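Local coordinates for SnoaL-like domain-containing protein (Sphaerobacter thermophilus, PDB 5TGN) that is of unknown function but carries a SnoaL-like domain of the NTF2 clan, a cone-shaped fold found in small enzymes and binding proteins, at residues A27-D32 with D99-L104; T71-L76 with I93-G98. All blocks are in the same frame, centred on the assembly; numbering follows the deposited sequence.

Contact 1: A27-D32 with D99-L104; sequences ALFAQD and DRIRRL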
loop_
_atom_site.group_PDB
_atom_site.type_symbol
_atom_site.label_atom_id
_atom_site.label_comp_id
_atom_site.label_asym_id
_atom_site.label_seq_id
_atom_site.Cartn_x
_atom_site.Cartn_y
_atom_site.Cartn_z
ATOM N N ALA A 27 12.489 -6.971 17.583
ATOM C CA ALA A 27 12.908 -8.024 18.516
ATOM C C ALA A 27 11.825 -9.073 18.756
ATOM O O ALA A 27 12.141 -10.169 19.243
ATOM C CB ALA A 27 13.331 -7.426 19.875
ATOM N N LEU A 28 10.558 -8.775 18.435
ATOM C CA LEU A 28 9.520 -9.794 18.534
ATOM C C LEU A 28 9.551 -10.807 17.402
ATOM O O LEU A 28 8.822 -11.804 17.467
ATOM C CB LEU A 28 8.135 -9.158 18.551
ATOM C CG LEU A 28 7.949 -8.081 19.606
ATOM C CD1 LEU A 28 6.597 -7.430 19.338
ATOM C CD2 LEU A 28 8.038 -8.670 21.038
ATOM N N PHE A 29 10.350 -10.595 16.372
ATOM C CA PHE A 29 10.335 -11.472 15.207
ATOM C C PHE A 29 11.531 -12.424 15.234
ATOM O O PHE A 29 12.589 -12.106 15.783
ATOM C CB PHE A 29 10.373 -10.659 13.908
ATOM C CG PHE A 29 9.107 -9.930 13.610
ATOM C CD1 PHE A 29 8.274 -10.348 12.580
ATOM C CD2 PHE A 29 8.761 -8.801 14.333
ATOM C CE1 PHE A 29 7.096 -9.646 12.264
ATOM C CE2 PHE A 29 7.570 -8.082 14.035
ATOM C CZ PHE A 29 6.729 -8.511 13.003
ATOM N N ALA A 30 11.345 -13.593 14.624
ATOM C CA ALA A 30 12.468 -14.462 14.293
ATOM C C ALA A 30 13.437 -13.735 13.364
ATOM O O ALA A 30 13.077 -12.792 12.648
ATOM C CB ALA A 30 11.991 -15.758 13.623
ATOM N N GLN A 31 14.683 -14.200 13.374
ATOM C CA GLN A 31 15.714 -13.581 12.553
ATOM C C GLN A 31 15.323 -13.562 11.083
ATOM O O GLN A 31 15.633 -12.610 10.363
ATOM C CB GLN A 31 17.050 -14.318 12.748
ATOM C CG GLN A 31 18.175 -13.760 11.903
ATOM C CD GLN A 31 19.540 -14.446 12.145
ATOM O OE1 GLN A 31 19.625 -15.549 12.719
ATOM N NE2 GLN A 31 20.616 -13.789 11.683
ATOM N N ASP A 32 14.670 -14.620 10.607
ATOM C CA ASP A 32 14.136 -14.658 9.252
ATOM C C ASP A 32 12.635 -14.396 9.219
ATOM O O ASP A 32 11.969 -14.794 8.265
ATOM C CB ASP A 32 14.464 -16.002 8.593
ATOM C CG ASP A 32 14.036 -17.184 9.436
ATOM O OD1 ASP A 32 13.576 -16.961 10.572
ATOM O OD2 ASP A 32 14.177 -18.340 8.981
ATOM N N ASP A 99 8.037 -18.988 20.190
ATOM C CA ASP A 99 7.879 -17.731 20.929
ATOM C C ASP A 99 8.378 -16.493 20.164
ATOM O O ASP A 99 8.634 -15.453 20.772
ATOM C CB ASP A 99 8.493 -17.805 22.348
ATOM C CG ASP A 99 10.007 -17.929 22.365
ATOM O OD1 ASP A 99 10.699 -17.041 21.824
ATOM O OD2 ASP A 99 10.513 -18.925 22.935
ATOM N N ARG A 100 8.446 -16.532 18.837
ATOM C CA ARG A 100 8.638 -15.318 18.049
ATOM C C ARG A 100 7.665 -15.301 16.886
ATOM O O ARG A 100 7.110 -16.329 16.510
ATOM C CB ARG A 100 10.069 -15.181 17.519
ATOM C CG ARG A 100 11.082 -14.941 18.624
ATOM C CD ARG A 100 12.485 -14.718 18.099
ATOM N NE ARG A 100 13.397 -14.320 19.170
ATOM C CZ ARG A 100 13.868 -13.090 19.325
ATOM N NH1 ARG A 100 13.531 -12.146 18.463
ATOM N NH2 ARG A 100 14.697 -12.815 20.329
ATOM N N ILE A 101 7.489 -14.118 16.304
ATOM C CA ILE A 101 6.667 -13.948 15.104
ATOM C C ILE A 101 7.455 -14.397 13.884
ATOM O O ILE A 101 8.545 -13.881 13.603
ATOM C CB ILE A 101 6.203 -12.490 14.941
ATOM C CG1 ILE A 101 5.475 -12.007 16.204
ATOM C CG2 ILE A 101 5.270 -12.385 13.747
ATOM C CD1 ILE A 101 5.365 -10.438 16.309
ATOM N N ARG A 102 6.913 -15.376 13.164
ATOM C CA ARG A 102 7.498 -15.780 11.894
ATOM C C ARG A 102 6.993 -14.893 10.767
ATOM O O ARG A 102 7.747 -14.562 9.844
ATOM C CB ARG A 102 7.182 -17.247 11.610
ATOM C CG ARG A 102 7.928 -18.177 12.578
ATOM C CD ARG A 102 8.326 -19.520 11.957
ATOM N NE ARG A 102 8.992 -19.346 10.671
ATOM C CZ ARG A 102 10.266 -18.997 10.530
ATOM N NH1 ARG A 102 10.784 -18.857 9.319
ATOM N NH2 ARG A 102 11.017 -18.784 11.599
ATOM N N ARG A 103 5.725 -14.507 10.813
ATOM C CA ARG A 103 5.219 -13.650 9.766
ATOM C C ARG A 103 4.087 -12.803 10.318
ATOM O O ARG A 103 3.238 -13.292 11.073
ATOM C CB ARG A 103 4.736 -14.456 8.553
ATOM C CG ARG A 103 3.969 -13.601 7.503
ATOM C CD ARG A 103 3.277 -14.548 6.507
ATOM N NE ARG A 103 4.199 -15.107 5.521
ATOM C CZ ARG A 103 3.880 -16.065 4.653
ATOM N NH1 ARG A 103 2.667 -16.607 4.683
ATOM N NH2 ARG A 103 4.756 -16.466 3.737
ATOM N N LEU A 104 4.094 -11.524 9.949
ATOM C CA LEU A 104 2.961 -10.648 10.211
ATOM C C LEU A 104 2.433 -10.170 8.865
ATOM O O LEU A 104 3.191 -9.626 8.054
ATOM C CB LEU A 104 3.360 -9.470 11.113
ATOM C CG LEU A 104 2.395 -8.273 11.075
ATOM C CD1 LEU A 104 1.048 -8.640 11.641
ATOM C CD2 LEU A 104 3.021 -7.065 11.789
#

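Contact 2: T71-L76 with I93-G98; sequences THRVVL and IFDVDG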
loop_
_atom_site.group_PDB
_atom_site.type_symbol
_atom_site.label_atom_id
_atom_site.label_comp_id
_atom_site.label_asym_id
_atom_site.label_seq_id
_atom_site.Cartn_x
_atom_site.Cartn_y
_atom_site.Cartn_z
ATOM N N THR A 71 -2.254 -20.822 20.108
ATOM C CA THR A 71 -0.831 -20.965 20.407
ATOM C C THR A 71 0.047 -20.419 19.290
ATOM O O THR A 71 1.137 -19.901 19.559
ATOM C CB THR A 71 -0.495 -22.435 20.654
ATOM O OG1 THR A 71 -1.481 -23.006 21.509
ATOM C CG2 THR A 71 0.898 -22.578 21.289
ATOM N N HIS A 72 -0.403 -20.516 18.036
ATOM C CA HIS A 72 0.465 -20.231 16.907
ATOM C C HIS A 72 -0.090 -19.215 15.917
ATOM O O HIS A 72 0.623 -18.851 14.980
ATOM C CB HIS A 72 0.800 -21.534 16.175
ATOM C CG HIS A 72 1.310 -22.608 17.097
ATOM N ND1 HIS A 72 0.516 -23.640 17.551
ATOM C CD2 HIS A 72 2.515 -22.771 17.695
ATOM C CE1 HIS A 72 1.221 -24.412 18.363
ATOM N NE2 HIS A 72 2.436 -23.903 18.469
ATOM N N ARG A 73 -1.309 -18.716 16.101
ATOM C CA ARG A 73 -1.817 -17.726 15.162
ATOM C C ARG A 73 -2.692 -16.739 15.908
ATOM O O ARG A 73 -3.484 -17.135 16.765
ATOM C CB ARG A 73 -2.591 -18.387 14.019
ATOM C CG ARG A 73 -3.078 -17.433 12.931
ATOM C CD ARG A 73 -3.617 -18.242 11.738
ATOM N NE ARG A 73 -4.206 -17.396 10.699
ATOM C CZ ARG A 73 -5.499 -17.064 10.640
ATOM N NH1 ARG A 73 -6.353 -17.509 11.566
ATOM N NH2 ARG A 73 -5.943 -16.282 9.659
ATOM N N VAL A 74 -2.541 -15.450 15.598
ATOM C CA VAL A 74 -3.386 -14.416 16.191
ATOM C C VAL A 74 -3.871 -13.490 15.077
ATOM O O VAL A 74 -3.076 -13.060 14.229
ATOM C CB VAL A 74 -2.621 -13.616 17.265
ATOM C CG1 VAL A 74 -3.473 -12.479 17.795
ATOM C CG2 VAL A 74 -2.182 -14.532 18.424
ATOM N N VAL A 75 -5.160 -13.160 15.094
ATOM C CA VAL A 75 -5.714 -12.106 14.255
ATOM C C VAL A 75 -6.225 -10.988 15.154
ATOM O O VAL A 75 -7.113 -11.216 15.990
ATOM C CB VAL A 75 -6.829 -12.631 13.348
ATOM C CG1 VAL A 75 -7.372 -11.509 12.444
ATOM C CG2 VAL A 75 -6.331 -13.825 12.528
ATOM N N LEU A 76 -5.689 -9.778 14.964
ATOM C CA LEU A 76 -6.233 -8.576 15.595
ATOM C C LEU A 76 -6.871 -7.688 14.534
ATOM O O LEU A 76 -6.350 -7.572 13.424
ATOM C CB LEU A 76 -5.157 -7.758 16.314
ATOM C CG LEU A 76 -4.223 -8.479 17.285
ATOM C CD1 LEU A 76 -3.192 -7.481 17.803
ATOM C CD2 LEU A 76 -5.028 -9.139 18.428
ATOM N N ILE A 93 -2.412 -10.205 11.031
ATOM C CA ILE A 93 -2.420 -11.670 11.156
ATOM C C ILE A 93 -1.014 -12.092 11.541
ATOM O O ILE A 93 -0.094 -11.935 10.739
ATOM C CB ILE A 93 -2.854 -12.368 9.858
ATOM C CG1 ILE A 93 -4.230 -11.848 9.395
ATOM C CG2 ILE A 93 -2.852 -13.921 10.034
ATOM C CD1 ILE A 93 -4.631 -12.366 7.988
ATOM N N PHE A 94 -0.840 -12.636 12.755
ATOM C CA PHE A 94 0.468 -13.048 13.271
ATOM C C PHE A 94 0.581 -14.569 13.199
ATOM O O PHE A 94 -0.255 -15.277 13.778
ATOM C CB PHE A 94 0.657 -12.631 14.732
ATOM C CG PHE A 94 0.633 -11.168 14.980
ATOM C CD1 PHE A 94 1.828 -10.450 15.097
ATOM C CD2 PHE A 94 -0.571 -10.499 15.167
ATOM C CE1 PHE A 94 1.813 -9.069 15.366
ATOM C CE2 PHE A 94 -0.598 -9.115 15.405
ATOM C CZ PHE A 94 0.575 -8.402 15.503
ATOM N N ASP A 95 1.610 -15.073 12.509
ATOM C CA ASP A 95 2.005 -16.485 12.598
ATOM C C ASP A 95 3.209 -16.590 13.529
ATOM O O ASP A 95 4.232 -15.933 13.297
ATOM C CB ASP A 95 2.347 -17.066 11.216
ATOM C CG ASP A 95 1.184 -16.948 10.226
ATOM O OD1 ASP A 95 0.098 -17.500 10.521
ATOM O OD2 ASP A 95 1.336 -16.283 9.168
ATOM N N VAL A 96 3.096 -17.428 14.563
ATOM C CA VAL A 96 4.062 -17.485 15.656
ATOM C C VAL A 96 4.628 -18.893 15.737
ATOM O O VAL A 96 3.897 -19.877 15.575
ATOM C CB VAL A 96 3.411 -17.072 16.996
ATOM C CG1 VAL A 96 4.331 -17.375 18.204
ATOM C CG2 VAL A 96 2.965 -15.610 16.926
ATOM N N ASP A 97 5.934 -18.987 15.975
ATOM C CA ASP A 97 6.562 -20.267 16.250
ATOM C C ASP A 97 7.752 -20.039 17.171
ATOM O O ASP A 97 8.485 -19.061 17.018
ATOM C CB ASP A 97 7.000 -20.972 14.956
ATOM C CG ASP A 97 7.186 -22.481 15.147
ATOM O OD1 ASP A 97 6.694 -23.027 16.158
ATOM O OD2 ASP A 97 7.815 -23.131 14.284
ATOM N N GLY A 98 7.934 -20.939 18.131
ATOM C CA GLY A 98 9.087 -20.840 19.013
ATOM C C GLY A 98 9.178 -19.508 19.728
ATOM O O GLY A 98 10.274 -18.945 19.851
HETATM O O HOH W 1 0.364 -19.774 11.996
HETATM O O HOH W 2 -2.032 -17.072 8.797
#

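Contact 1: A27-D32 with D99-L104
Two backbone hydrogen bonds, Ile101 N to Leu28 O (2.9 Å, N-H...O 179°) and Ala30 N to Ile101 O (3.0 Å), pair Phe29 with Ile101 in a single parallel bridge. Both bonds use the amide and carbonyl of Ile101 and straddle Phe29, the pattern of a parallel pair.

Side-chain polar contacts flank this bridge. Arg100 CB packs against Ala30 N, and the extended chain carries the guanidinium toward Ala27, where Arg100 NH1 donates to Phe29 O (2.8 Å) from well above the carbonyl plane; the same oxygen also accepts from Trp46 NE1. At the corner formed by Gln31 and Asp32, the bent chain of Arg102 returns its guanidinium to the Asp32 carboxylate in a salt bridge. Arg102 NH2 to Asp32 OD1 (3.3 Å) and Arg102 NH1 to Asp32 OD2 are weak hydrogen bonds, with the carboxylate and guanidinium planes 73° apart.

Apolar contact is centred on the Phe29 ring. Ile101 CB lies over one face, 4.0 Å from the centroid and 20° off the normal, a CH-pi contact, while Ile101 CG2 reaches CE1 at 3.6 Å. Leu104 CB meets the ring edge at CE1 (3.9 Å). Tyr13 of helix 6-18 and Ile49 of helix 46-54 also touch Phe29.

Following helix 22-26, strand 29-30 of this NTF2-like fold docks on strand 100-108 just before its classic beta bulge, where Arg102 and Arg103 both face Asp95 of strand 88-97.

Contact 2: T71-L76 with I93-G98
Asp95 OD1 accepts hydrogen bonds from two waters, water 1 at 2.7 Å and water 2 at 2.8 Å. Water 1 also donates to His72 O, which Val96 N grips too, from above the carbonyl plane. Water 2 accepts from Arg73 NE at 2.9 Å, in plane at the guanidinium edge. The Arg73–Asp95 pairing is therefore water-mediated: the side chains run side by side, but NE and OD1 stay 4.3 Å apart, beyond a salt bridge.

The backbones form an antiparallel ladder, the local axes of strands 73-76 and 93-97 running at 165°. Val74 and Phe94 are the hydrogen-bonded pair, through Phe94 N to Val74 O (2.7 Å) and Val74 N to Phe94 O. Arg73–Asp95 and Val75–Ile93 are non-hydrogen-bonded pairs. With CG anti to the backbone N (chi1 -176°), Arg73 extends along this face, and Ile93 CG2 lies 3.8 Å from its NE. On the other face, Leu76 CD1 meets Phe94 CE2 at 3.9 Å.

These strands form the hairpin 73-81/88-97, between strands 60-69 and 100-108. Helix 6-18 covers the Val74–Phe94 face, its Tyr13 ring meeting that of Phe94 at about 70°; across the Arg73–Ile93 face, Arg73 and Arg103 of the second subunit pack on Arg73 and Ile93, respectively.

Contacts 1 and 2, centred about 10 Å apart, share one sheet through the neighbouring strands 88-97 and 100-108. Asp95 makes the backbone connection at the bulge: its O lies 2.7 Å from Arg102 N and its N 2.8 Å from Arg103 O, both probable hydrogen bonds. Side chains meet as well, Arg102 CD lying 3.6 Å from Asp97 CB, and Leu104 CD1 packs 3.6 Å from Ile93 O. Tyr13 of helix 6-18, which also touches Leu104, is an apolar cover common to the two contacts. On the opposite face, Arg103 also forms a salt bridge with Glu91 of the second subunit, placing this side of the sheet at the subunit interface.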